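Local coordinates for uncharacterized protein (Pseudomonas aeruginosa PAO1, PDB 6TCB) that is of unknown function but binds calcium and assembles as two copies joined through a shared antiparallel beta sheet, at residues A36-L41 with Q46-L51; R75-L80 with A89-L94. One frame throughout, in Å; residues are numbered along the deposited sequence.

Contact 1 (A36-L41 with Q46-L51); sequences AFNAYL and QASTYL
The carboxamide of Asn38 meets the backbone and side chain of Ser48 with both of its polar atoms, an example of one side chain pinning a helix to the strand that follows it. Its OD1 accepts from Ser48 OG at 2.7 Å, the hydroxyl approaching nearly end-on to the C=O (155°) and tilted only slightly from its plane. On the same amide, ND2 donates to Ser48 O at 3.1 Å, arriving above that carbonyl's plane. Two bonds to one residue fix the rotation of the amide, while Tyr50 CB packs against Asn38 CG at 3.6 Å. Asn38 reaches the strand because its CG stands anti to the backbone N (chi1 -157°). Leu41 adds an apolar contact, its CD1 3.7 Å from Ser48 OG. Farther along, Gln46 N donates to Leu41 O at 2.9 Å, tying the end of the connecting turn back to the helix. In the next shell, Asn42 ND2 also bonds to Ser48 O, and Tyr50 OH is held by Gln35 of the second subunit. Segment 36-41 of helix 33-43 runs antiparallel to 48-51 of the strand, the two segment axes 8.1 Å apart, with Leu41 also touching Leu11 of helix 3-18 and Tyr60 of the adjacent strand 57-62.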
ATOM      1  N   ALA A  36      -2.783   7.286  -7.308  1.00  8.86           N
ATOM      2  CA  ALA A  36      -2.079   8.081  -8.302  1.00  9.43           C
ATOM      3  C   ALA A  36      -1.150   9.086  -7.651  1.00  9.31           C
ATOM      4  O   ALA A  36      -0.116   9.432  -8.230  1.00 10.09           O
ATOM      5  CB  ALA A  36      -3.086   8.795  -9.199  1.00 11.13           C
ATOM      6  N   PHE A  37      -1.488   9.566  -6.450  1.00  8.68           N
ATOM      7  CA  PHE A  37      -0.578  10.487  -5.780  1.00  8.58           C
ATOM      8  C   PHE A  37       0.797   9.858  -5.583  1.00  8.37           C
ATOM      9  O   PHE A  37       1.806  10.566  -5.610  1.00  8.68           O
ATOM     10  CB  PHE A  37      -1.165  10.986  -4.452  1.00  9.28           C
ATOM     11  CG  PHE A  37      -0.342  12.068  -3.795  1.00  9.20           C
ATOM     12  CD1 PHE A  37      -0.195  13.299  -4.408  1.00  9.16           C
ATOM     13  CD2 PHE A  37       0.263  11.853  -2.563  1.00 10.09           C
ATOM     14  CE1 PHE A  37       0.556  14.296  -3.821  1.00  9.11           C
ATOM     15  CE2 PHE A  37       1.019  12.847  -1.964  1.00  9.84           C
ATOM     16  CZ  PHE A  37       1.164  14.061  -2.593  1.00  9.72           C
ATOM     17  N   ASN A  38       0.868   8.536  -5.387  1.00  7.76           N
ATOM     18  CA  ASN A  38       2.184   7.923  -5.258  1.00  8.46           C
ATOM     19  C   ASN A  38       2.970   8.012  -6.561  1.00  8.96           C
ATOM     20  O   ASN A  38       4.191   8.224  -6.544  1.00  9.18           O
ATOM     21  CB  ASN A  38       2.085   6.482  -4.774  1.00  9.19           C
ATOM     22  CG  ASN A  38       3.356   6.036  -4.113  1.00  9.77           C
ATOM     23  OD1 ASN A  38       3.752   6.588  -3.089  1.00 10.62           O
ATOM     24  ND2 ASN A  38       4.014   5.047  -4.695  1.00 11.27           N
ATOM     25  N   ALA A  39       2.286   7.879  -7.698  1.00  9.44           N
ATOM     26  CA  ALA A  39       2.961   8.055  -8.981  1.00 10.49           C
ATOM     27  C   ALA A  39       3.447   9.488  -9.147  1.00 10.68           C
ATOM     28  O   ALA A  39       4.518   9.727  -9.719  1.00 11.23           O
ATOM     29  CB  ALA A  39       2.024   7.664 -10.126  1.00 10.80           C
ATOM     30  N   TYR A  40       2.664  10.456  -8.657  1.00 10.20           N
ATOM     31  CA  TYR A  40       3.041  11.860  -8.716  1.00  9.68           C
ATOM     32  C   TYR A  40       4.294  12.116  -7.894  1.00  9.25           C
ATOM     33  O   TYR A  40       5.243  12.752  -8.363  1.00  9.31           O
ATOM     34  CB  TYR A  40       1.882  12.720  -8.194  1.00 10.66           C
ATOM     35  CG  TYR A  40       2.066  14.204  -8.418  1.00 11.38           C
ATOM     36  CD1 TYR A  40       1.898  14.754  -9.677  1.00 11.90           C
ATOM     37  CD2 TYR A  40       2.406  15.055  -7.373  1.00 12.24           C
ATOM     38  CE1 TYR A  40       2.074  16.122  -9.903  1.00 12.80           C
ATOM     39  CE2 TYR A  40       2.586  16.403  -7.590  1.00 13.39           C
ATOM     40  CZ  TYR A  40       2.412  16.932  -8.848  1.00 14.61           C
ATOM     41  OH  TYR A  40       2.584  18.281  -9.050  1.00 18.31           O
ATOM     42  N   LEU A  41       4.308  11.631  -6.650  1.00  8.50           N
ATOM     43  CA  LEU A  41       5.494  11.783  -5.811  1.00  8.69           C
ATOM     44  C   LEU A  41       6.732  11.231  -6.510  1.00  8.93           C
ATOM     45  O   LEU A  41       7.764  11.903  -6.601  1.00  9.16           O
ATOM     46  CB  LEU A  41       5.277  11.066  -4.479  1.00  8.50           C
ATOM     47  CG  LEU A  41       4.288  11.725  -3.517  1.00  8.61           C
ATOM     48  CD1 LEU A  41       4.007  10.779  -2.375  1.00  8.95           C
ATOM     49  CD2 LEU A  41       4.776  13.080  -3.008  1.00 10.06           C
ATOM     50  N   GLN A  46      10.432  12.328  -5.516  1.00 14.76           N
ATOM     51  CA  GLN A  46      10.261  11.984  -4.110  1.00 15.83           C
ATOM     52  C   GLN A  46       9.934  10.500  -4.053  1.00 17.02           C
ATOM     53  O   GLN A  46       8.766  10.113  -4.112  1.00 17.19           O
ATOM     54  CB  GLN A  46       9.131  12.807  -3.503  1.00 16.79           C
ATOM     55  CG  GLN A  46       9.419  14.289  -3.428  1.00 20.15           C
ATOM     56  CD  GLN A  46      10.635  14.594  -2.582  1.00 22.79           C
ATOM     57  OE1 GLN A  46      10.734  14.162  -1.435  1.00 22.28           O
ATOM     58  NE2 GLN A  46      11.562  15.353  -3.140  1.00 24.75           N
ATOM     59  N   ALA A  47      10.975   9.672  -3.942  1.00 15.75           N
ATOM     60  CA  ALA A  47      10.801   8.226  -3.953  1.00 14.41           C
ATOM     61  C   ALA A  47       9.879   7.805  -2.823  1.00 13.05           C
ATOM     62  O   ALA A  47      10.109   8.143  -1.659  1.00 14.99           O
ATOM     63  CB  ALA A  47      12.164   7.549  -3.794  1.00 16.51           C
ATOM     64  N   SER A  48       8.830   7.066  -3.169  1.00 10.10           N
ATOM     65  CA  SER A  48       7.764   6.783  -2.224  1.00 10.11           C
ATOM     66  C   SER A  48       7.112   5.440  -2.494  1.00  9.76           C
ATOM     67  O   SER A  48       6.891   5.061  -3.647  1.00  9.96           O
ATOM     68  CB  SER A  48       6.681   7.878  -2.313  1.00 10.58           C
ATOM     69  OG  SER A  48       5.619   7.639  -1.405  1.00 10.86           O
ATOM     70  N   THR A  49       6.781   4.756  -1.402  1.00  8.85           N
ATOM     71  CA  THR A  49       5.961   3.551  -1.410  1.00  9.01           C
ATOM     72  C   THR A  49       4.601   3.871  -0.802  1.00  8.18           C
ATOM     73  O   THR A  49       4.520   4.456   0.282  1.00  8.76           O
ATOM     74  CB  THR A  49       6.637   2.459  -0.576  1.00 11.20           C
ATOM     75  OG1 THR A  49       7.944   2.211  -1.102  1.00 13.22           O
ATOM     76  CG2 THR A  49       5.832   1.167  -0.604  1.00 13.19           C
ATOM     77  N   TYR A  50       3.538   3.465  -1.475  1.00  8.39           N
ATOM     78  CA  TYR A  50       2.189   3.658  -0.973  1.00  7.29           C
ATOM     79  C   TYR A  50       1.750   2.417  -0.224  1.00  7.88           C
ATOM     80  O   TYR A  50       1.909   1.297  -0.728  1.00  9.39           O
ATOM     81  CB  TYR A  50       1.248   3.900  -2.139  1.00  9.11           C
ATOM     82  CG  TYR A  50      -0.221   4.034  -1.832  1.00 10.09           C
ATOM     83  CD1 TYR A  50      -0.713   5.104  -1.098  1.00 10.36           C
ATOM     84  CD2 TYR A  50      -1.121   3.124  -2.351  1.00 11.21           C
ATOM     85  CE1 TYR A  50      -2.068   5.240  -0.868  1.00 10.26           C
ATOM     86  CE2 TYR A  50      -2.479   3.252  -2.127  1.00 11.90           C
ATOM     87  CZ  TYR A  50      -2.940   4.334  -1.399  1.00 11.12           C
ATOM     88  OH  TYR A  50      -4.296   4.479  -1.182  1.00 12.65           O
ATOM     89  N   LEU A  51       1.220   2.611   0.978  1.00  7.37           N
ATOM     90  CA  LEU A  51       0.637   1.528   1.748  1.00  7.26           C
ATOM     91  C   LEU A  51      -0.779   1.913   2.160  1.00  8.12           C
ATOM     92  O   LEU A  51      -1.069   3.084   2.432  1.00  9.05           O
ATOM     93  CB  LEU A  51       1.408   1.243   3.047  1.00  8.17           C
ATOM     94  CG  LEU A  51       2.903   0.922   2.968  1.00  9.62           C
ATOM     95  CD1 LEU A  51       3.464   0.789   4.397  1.00 11.51           C
ATOM     96  CD2 LEU A  51       3.140  -0.323   2.174  1.00 10.21           C
TER

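Contact 2 (R75-L80 with A89-L94); sequences RARARL and ALPVLL
Arg77 and Leu80, one turn apart on the helix, clasp Leu90 and Pro91 of the C-terminal tail, and the packing is closest here. Arg77 NH1 donates to Pro91 O at 3.0 Å along an almost straight N-H line (165°); the oxygen lies in the guanidinium plane, whereas the donor sits above the plane of the carbonyl. Leu90 crosses the arginine at about a right angle and lays CD1 over one guanidinium face, toward the rim, while Leu90 CB is 3.6 Å from Arg77 NH1. A bend at chi3 (57°) brings NH1 to the Pro91 carbonyl. Arg77 NE forms a salt bridge with Asp57 and the group makes a cation-pi contact with Trp25, so Asp57 and Trp25 also engage the guanidinium. Leu80 completes the apolar part: its CB meets Leu90 CD2 at 3.6 Å, and its CD1 touches Pro91 CD at 3.5 Å. Contact thins toward the exposed chain end, where Ala76 CB and Leu94 CD2 are 4.3 Å apart, though Leu94 N is hydrogen-bonded to Thr73 OG1. An irregular C-terminal segment thus folds back along helix 67-82, fastened by an arginine-to-carbonyl bond beside a small leucine-proline cluster.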
ATOM      1  N   ARG A  75      -1.051   0.176  13.669  1.00  9.31           N
ATOM      2  CA  ARG A  75      -1.786  -0.558  14.699  1.00 10.24           C
ATOM      3  C   ARG A  75      -2.129   0.357  15.867  1.00  9.81           C
ATOM      4  O   ARG A  75      -3.258   0.347  16.376  1.00 10.09           O
ATOM      5  CB  ARG A  75      -0.964  -1.762  15.171  1.00 11.78           C
ATOM      6  CG  ARG A  75      -0.670  -2.764  14.067  1.00 15.27           C
ATOM      7  CD  ARG A  75       0.056  -3.994  14.579  1.00 21.15           C
ATOM      8  NE  ARG A  75       0.316  -4.943  13.500  1.00 25.18           N
ATOM      9  CZ  ARG A  75       1.523  -5.284  13.053  1.00 25.78           C
ATOM     10  NH1 ARG A  75       2.626  -4.765  13.585  1.00 26.05           N
ATOM     11  NH2 ARG A  75       1.621  -6.168  12.068  1.00 25.23           N
ATOM     12  N   ALA A  76      -1.175   1.176  16.286  1.00  9.95           N
ATOM     13  CA  ALA A  76      -1.430   2.121  17.366  1.00  9.92           C
ATOM     14  C   ALA A  76      -2.389   3.218  16.934  1.00  9.53           C
ATOM     15  O   ALA A  76      -3.281   3.606  17.696  1.00 10.12           O
ATOM     16  CB  ALA A  76      -0.110   2.738  17.830  1.00 10.22           C
ATOM     17  N   ARG A  77      -2.205   3.750  15.725  1.00  8.70           N
ATOM     18  CA  ARG A  77      -3.126   4.745  15.190  1.00  9.56           C
ATOM     19  C   ARG A  77      -4.558   4.227  15.196  1.00 10.16           C
ATOM     20  O   ARG A  77      -5.490   4.973  15.510  1.00  9.99           O
ATOM     21  CB  ARG A  77      -2.694   5.099  13.762  1.00 10.39           C
ATOM     22  CG  ARG A  77      -1.416   5.918  13.661  1.00  9.78           C
ATOM     23  CD  ARG A  77      -0.904   6.001  12.247  1.00 10.25           C
ATOM     24  NE  ARG A  77      -1.887   6.554  11.319  1.00 10.59           N
ATOM     25  CZ  ARG A  77      -2.063   7.849  11.079  1.00 10.29           C
ATOM     26  NH1 ARG A  77      -1.338   8.755  11.717  1.00 11.24           N
ATOM     27  NH2 ARG A  77      -2.970   8.236  10.194  1.00 10.66           N
ATOM     28  N   ALA A  78      -4.753   2.952  14.850  1.00 10.23           N
ATOM     29  CA  ALA A  78      -6.109   2.420  14.798  1.00 11.14           C
ATOM     30  C   ALA A  78      -6.740   2.410  16.182  1.00 11.43           C
ATOM     31  O   ALA A  78      -7.908   2.787  16.341  1.00 11.87           O
ATOM     32  CB  ALA A  78      -6.117   1.019  14.187  1.00 11.07           C
ATOM     33  N   ARG A  79      -5.997   1.973  17.196  1.00 12.54           N
ATOM     34  CA  ARG A  79      -6.549   1.979  18.547  0.75 15.91           C
ATOM     35  C   ARG A  79      -6.891   3.397  18.987  1.00 12.11           C
ATOM     36  O   ARG A  79      -7.926   3.622  19.631  1.00 12.25           O
ATOM     37  CB  ARG A  79      -5.554   1.336  19.512  0.75 22.19           C
ATOM     38  CG  ARG A  79      -5.283  -0.144  19.247  0.75 35.71           C
ATOM     39  CD  ARG A  79      -6.580  -0.935  19.161  0.75 43.51           C
ATOM     40  NE  ARG A  79      -6.370  -2.374  19.289  0.75 55.11           N
ATOM     41  CZ  ARG A  79      -7.341  -3.280  19.212  0.75 62.97           C
ATOM     42  NH1 ARG A  79      -8.594  -2.898  18.999  0.75 64.70           N
ATOM     43  NH2 ARG A  79      -7.058  -4.569  19.343  0.75 65.43           N
ATOM     44  N   LEU A  80      -6.035   4.370  18.671  1.00 10.37           N
ATOM     45  CA  LEU A  80      -6.270   5.737  19.112  1.00 10.30           C
ATOM     46  C   LEU A  80      -7.406   6.389  18.344  1.00 11.14           C
ATOM     47  O   LEU A  80      -8.204   7.133  18.931  1.00 11.01           O
ATOM     48  CB  LEU A  80      -4.966   6.517  18.987  1.00  9.64           C
ATOM     49  CG  LEU A  80      -3.903   6.041  19.986  1.00 10.78           C
ATOM     50  CD1 LEU A  80      -2.551   6.610  19.582  1.00 12.11           C
ATOM     51  CD2 LEU A  80      -4.256   6.433  21.403  1.00 11.03           C
ATOM     52  N   ALA A  89      -3.528  14.233  15.883  1.00 18.38           N
ATOM     53  CA  ALA A  89      -2.962  13.791  17.149  1.00 17.15           C
ATOM     54  C   ALA A  89      -2.486  12.345  17.100  1.00 15.36           C
ATOM     55  O   ALA A  89      -1.891  11.868  18.070  1.00 15.82           O
ATOM     56  CB  ALA A  89      -3.992  13.961  18.273  1.00 18.33           C
ATOM     57  N   LEU A  90      -2.716  11.640  15.991  1.00 13.65           N
ATOM     58  CA  LEU A  90      -2.283  10.254  15.917  1.00 12.49           C
ATOM     59  C   LEU A  90      -0.786  10.181  15.655  1.00 11.83           C
ATOM     60  O   LEU A  90      -0.216  11.076  15.025  1.00 13.39           O
ATOM     61  CB  LEU A  90      -3.009   9.525  14.795  1.00 12.47           C
ATOM     62  CG  LEU A  90      -4.528   9.490  14.908  1.00 12.91           C
ATOM     63  CD1 LEU A  90      -5.099   8.820  13.665  1.00 13.47           C
ATOM     64  CD2 LEU A  90      -5.016   8.780  16.155  1.00 13.87           C
ATOM     65  N   PRO A  91      -0.135   9.120  16.121  1.00 12.51           N
ATOM     66  CA  PRO A  91       1.311   8.997  15.920  1.00 12.89           C
ATOM     67  C   PRO A  91       1.675   8.946  14.445  1.00 11.22           C
ATOM     68  O   PRO A  91       0.981   8.330  13.629  1.00 11.63           O
ATOM     69  CB  PRO A  91       1.668   7.678  16.615  1.00 15.48           C
ATOM     70  CG  PRO A  91       0.523   7.387  17.505  1.00 16.12           C
ATOM     71  CD  PRO A  91      -0.690   8.027  16.936  1.00 13.96           C
ATOM     72  N   VAL A  92       2.781   9.597  14.125  1.00 10.28           N
ATOM     73  CA  VAL A  92       3.334   9.596  12.773  1.00 10.18           C
ATOM     74  C   VAL A  92       4.269   8.413  12.573  1.00 10.78           C
ATOM     75  O   VAL A  92       4.211   7.729  11.547  1.00 10.41           O
ATOM     76  CB  VAL A  92       4.035  10.938  12.492  1.00 12.07           C
ATOM     77  CG1 VAL A  92       4.801  10.866  11.183  1.00 12.29           C
ATOM     78  CG2 VAL A  92       3.017  12.066  12.453  1.00 14.61           C
ATOM     79  N   LEU A  93       5.134   8.140  13.543  1.00 10.77           N
ATOM     80  CA  LEU A  93       6.057   7.012  13.460  1.00 11.85           C
ATOM     81  C   LEU A  93       6.469   6.676  14.882  1.00 13.44           C
ATOM     82  O   LEU A  93       7.046   7.526  15.563  1.00 18.22           O
ATOM     83  CB  LEU A  93       7.270   7.384  12.619  1.00 13.78           C
ATOM     84  CG  LEU A  93       8.240   6.253  12.284  1.00 15.14           C
ATOM     85  CD1 LEU A  93       7.565   5.224  11.402  1.00 15.12           C
ATOM     86  CD2 LEU A  93       9.495   6.815  11.621  1.00 15.75           C
ATOM     87  N   LEU A  94       6.166   5.465  15.335  1.00 13.21           N
ATOM     88  CA  LEU A  94       6.477   5.094  16.708  1.00 15.97           C
ATOM     89  C   LEU A  94       7.969   5.169  17.004  1.00 22.98           C
ATOM     90  O   LEU A  94       8.805   5.007  16.114  1.00 28.56           O
ATOM     91  CB  LEU A  94       5.975   3.689  17.002  1.00 14.14           C
ATOM     92  CG  LEU A  94       4.452   3.563  17.011  1.00 14.34           C
ATOM     93  CD1 LEU A  94       4.099   2.111  17.259  1.00 14.58           C
ATOM     94  CD2 LEU A  94       3.802   4.467  18.046  1.00 14.57           C
ATOM     95  OXT LEU A  94       8.350   5.400  18.153  1.00 26.24           O
TER

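In the fold
Two ways of folding a segment back onto a helix appear in succession along this chain: contact 1 is complete before contact 2 begins. The chain's centre lies between them, with contact centres 21 Å apart and nearest atoms about 9 Å apart, so neither touches the other. Contact 1 is buried and reaches the dimer interface, where strand 48-53 continues the sheet into the second subunit; contact 2 is only partly buried. Helix 67-82 relates them, since Leu51 packs on its Leu67 and Val70. Neither contact forms the calcium site: the side chain of Thr49 is about 12 Å from a bound calcium ion and about 11 Å from the side chains of Asp66 and Asp68, which have been seen to bind calcium though no ion is bound to them in this chain, and Leu94's is about 10 and 11 Å from those two, respectively.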